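PDB 2J5A: 30S ribosomal protein S6 from Aquifex aeolicus, which probably binds 16S ribosomal RNA together with protein bS18 as a structural component of the small ribosomal subunit. Local coordinates for residues R8-V13 and F71-P76. Residues are numbered along the deposited sequence; the frame is centred on the assembly and turned at random.
Sequences RYYETV and FKTENP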
# COMPACT_ATOMS: atom_id res chain seq x y z
N ARG A 8 -0.12 1.95 -16.55
CA ARG A 8 -0.10 0.64 -15.87
C ARG A 8 -0.88 0.67 -14.57
O ARG A 8 -1.03 1.73 -13.95
CB ARG A 8 1.34 0.21 -15.59
CG ARG A 8 1.87 -0.90 -16.50
CD ARG A 8 2.82 -0.40 -17.57
NE ARG A 8 3.79 -1.43 -17.95
CZ ARG A 8 4.48 -1.46 -19.10
NH1 ARG A 8 4.34 -0.51 -20.03
NH2 ARG A 8 5.33 -2.47 -19.32
N TYR A 9 -1.35 -0.51 -14.17
CA TYR A 9 -2.16 -0.68 -12.99
C TYR A 9 -1.39 -1.50 -11.93
O TYR A 9 -0.71 -2.49 -12.24
CB TYR A 9 -3.51 -1.32 -13.33
CG TYR A 9 -4.29 -0.51 -14.33
CD1 TYR A 9 -3.99 -0.58 -15.69
CD2 TYR A 9 -5.30 0.34 -13.93
CE1 TYR A 9 -4.68 0.17 -16.62
CE2 TYR A 9 -6.00 1.10 -14.86
CZ TYR A 9 -5.68 1.01 -16.21
OH TYR A 9 -6.37 1.76 -17.14
N TYR A 10 -1.51 -1.05 -10.68
CA TYR A 10 -0.75 -1.64 -9.59
C TYR A 10 -1.62 -1.78 -8.36
O TYR A 10 -2.62 -1.07 -8.19
CB TYR A 10 0.48 -0.79 -9.25
CG TYR A 10 1.45 -0.55 -10.40
CD1 TYR A 10 2.46 -1.47 -10.69
CD2 TYR A 10 1.37 0.60 -11.20
CE1 TYR A 10 3.35 -1.26 -11.74
CE2 TYR A 10 2.28 0.82 -12.23
CZ TYR A 10 3.25 -0.13 -12.51
OH TYR A 10 4.16 0.07 -13.54
N GLU A 11 -1.23 -2.73 -7.52
CA GLU A 11 -1.86 -2.94 -6.24
C GLU A 11 -0.76 -2.99 -5.20
O GLU A 11 0.26 -3.64 -5.43
CB GLU A 11 -2.64 -4.24 -6.24
CG GLU A 11 -3.35 -4.50 -4.95
CD GLU A 11 -4.29 -5.67 -5.05
OE1 GLU A 11 -5.29 -5.55 -5.79
OE2 GLU A 11 -4.03 -6.70 -4.39
N THR A 12 -0.98 -2.28 -4.08
CA THR A 12 -0.04 -2.23 -2.95
C THR A 12 -0.78 -2.69 -1.70
O THR A 12 -1.91 -2.29 -1.46
CB THR A 12 0.49 -0.80 -2.72
OG1 THR A 12 1.21 -0.36 -3.88
CG2 THR A 12 1.39 -0.72 -1.53
N VAL A 13 -0.14 -3.54 -0.93
CA VAL A 13 -0.63 -4.00 0.34
C VAL A 13 0.51 -3.80 1.32
O VAL A 13 1.64 -4.18 1.03
CB VAL A 13 -1.01 -5.52 0.32
CG1 VAL A 13 -1.49 -5.98 1.68
CG2 VAL A 13 -2.03 -5.83 -0.74
N PHE A 71 -4.02 1.49 -7.84
CA PHE A 71 -3.78 2.76 -8.49
C PHE A 71 -3.27 2.54 -9.91
O PHE A 71 -2.84 1.43 -10.26
CB PHE A 71 -2.82 3.62 -7.66
CG PHE A 71 -1.41 3.08 -7.55
CD1 PHE A 71 -1.08 2.16 -6.57
CD2 PHE A 71 -0.41 3.53 -8.40
CE1 PHE A 71 0.21 1.66 -6.46
CE2 PHE A 71 0.89 3.03 -8.31
CZ PHE A 71 1.20 2.09 -7.33
N LYS A 72 -3.38 3.59 -10.72
CA LYS A 72 -2.85 3.58 -12.08
C LYS A 72 -1.86 4.73 -12.25
O LYS A 72 -1.97 5.75 -11.58
CB LYS A 72 -3.98 3.62 -13.13
CG LYS A 72 -4.87 4.86 -13.14
CD LYS A 72 -5.89 4.75 -14.31
CE LYS A 72 -7.02 5.77 -14.25
NZ LYS A 72 -8.17 5.34 -15.14
N THR A 73 -0.86 4.53 -13.09
CA THR A 73 0.14 5.58 -13.32
C THR A 73 0.92 5.35 -14.61
O THR A 73 1.10 4.21 -15.04
CB THR A 73 1.18 5.64 -12.17
OG1 THR A 73 2.00 6.81 -12.31
CG2 THR A 73 2.08 4.42 -12.18
N GLU A 74 1.39 6.44 -15.19
CA GLU A 74 2.34 6.38 -16.32
C GLU A 74 3.80 6.46 -15.82
O GLU A 74 4.74 6.28 -16.61
CB GLU A 74 2.00 7.46 -17.36
CG GLU A 74 0.49 7.43 -17.74
CD GLU A 74 0.19 7.72 -19.22
OE1 GLU A 74 0.64 6.95 -20.11
OE2 GLU A 74 -0.55 8.69 -19.48
N ASN A 75 3.97 6.67 -14.51
CA ASN A 75 5.28 6.75 -13.88
C ASN A 75 5.86 5.37 -13.60
O ASN A 75 5.46 4.71 -12.63
CB ASN A 75 5.15 7.54 -12.58
CG ASN A 75 6.49 7.96 -12.02
OD1 ASN A 75 7.53 7.40 -12.36
ND2 ASN A 75 6.46 8.96 -11.14
N PRO A 76 6.85 4.95 -14.40
CA PRO A 76 7.28 3.56 -14.32
C PRO A 76 8.07 3.29 -13.04
O PRO A 76 8.22 2.14 -12.66
CB PRO A 76 8.19 3.41 -15.55
CG PRO A 76 8.80 4.75 -15.70
CD PRO A 76 7.68 5.71 -15.35
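Y10 and F71 face each other as an antiparallel hydrogen-bonded pair: Y10 N donates to F71 O at 2.8 Å, nearly straight on to the carbonyl, and F71 N returns a bond to Y10 O at 2.9 Å. A second such pair, R8 with T73, closes the strand end, with T73 N 2.9 Å from R8 O. Between them Y9 and K72 form the non-hydrogen-bonded pair, their CA atoms 4.4 Å apart.

The tight packing lies on the face carrying Y10, T12, F71 and T73, against helix 78-88. With chi1 at 67°, CG of F71 sits between its backbone N and carbonyl carbon, which carries the ring across to Y10; Y10 CB sits over one face of the F71 ring, toward its rim, 3.5 Å from F71 CZ. The two aromatic planes are only 27° apart but slid, with little overlap, so CH-pi contact rather than stacking joins them. T12 OG1, hydrogen-bonded to N97, meets the F71 ring edge at CE1 (3.4 Å), while T73 CG2 touches Y10 CE2. Cut back to an alanine, F71 would probably open a gap between Y10 CB and T12 OG1.

On the other face the contact loosens toward solvent at K72, whose extended chain runs alongside the buried Y9, K72 CB 3.6 Å from Y9 CD2. Beyond the strand, T73 OG1, also hydrogen-bonded to G40 O, accepts from N75 N at 3.0 Å, an ST turn leading toward helix 78-88. In the strand order 41-53, 63-73, 8-16, 92-100, this pair forms the centre of the four-stranded antiparallel sheet of the ferredoxin-like S6 fold.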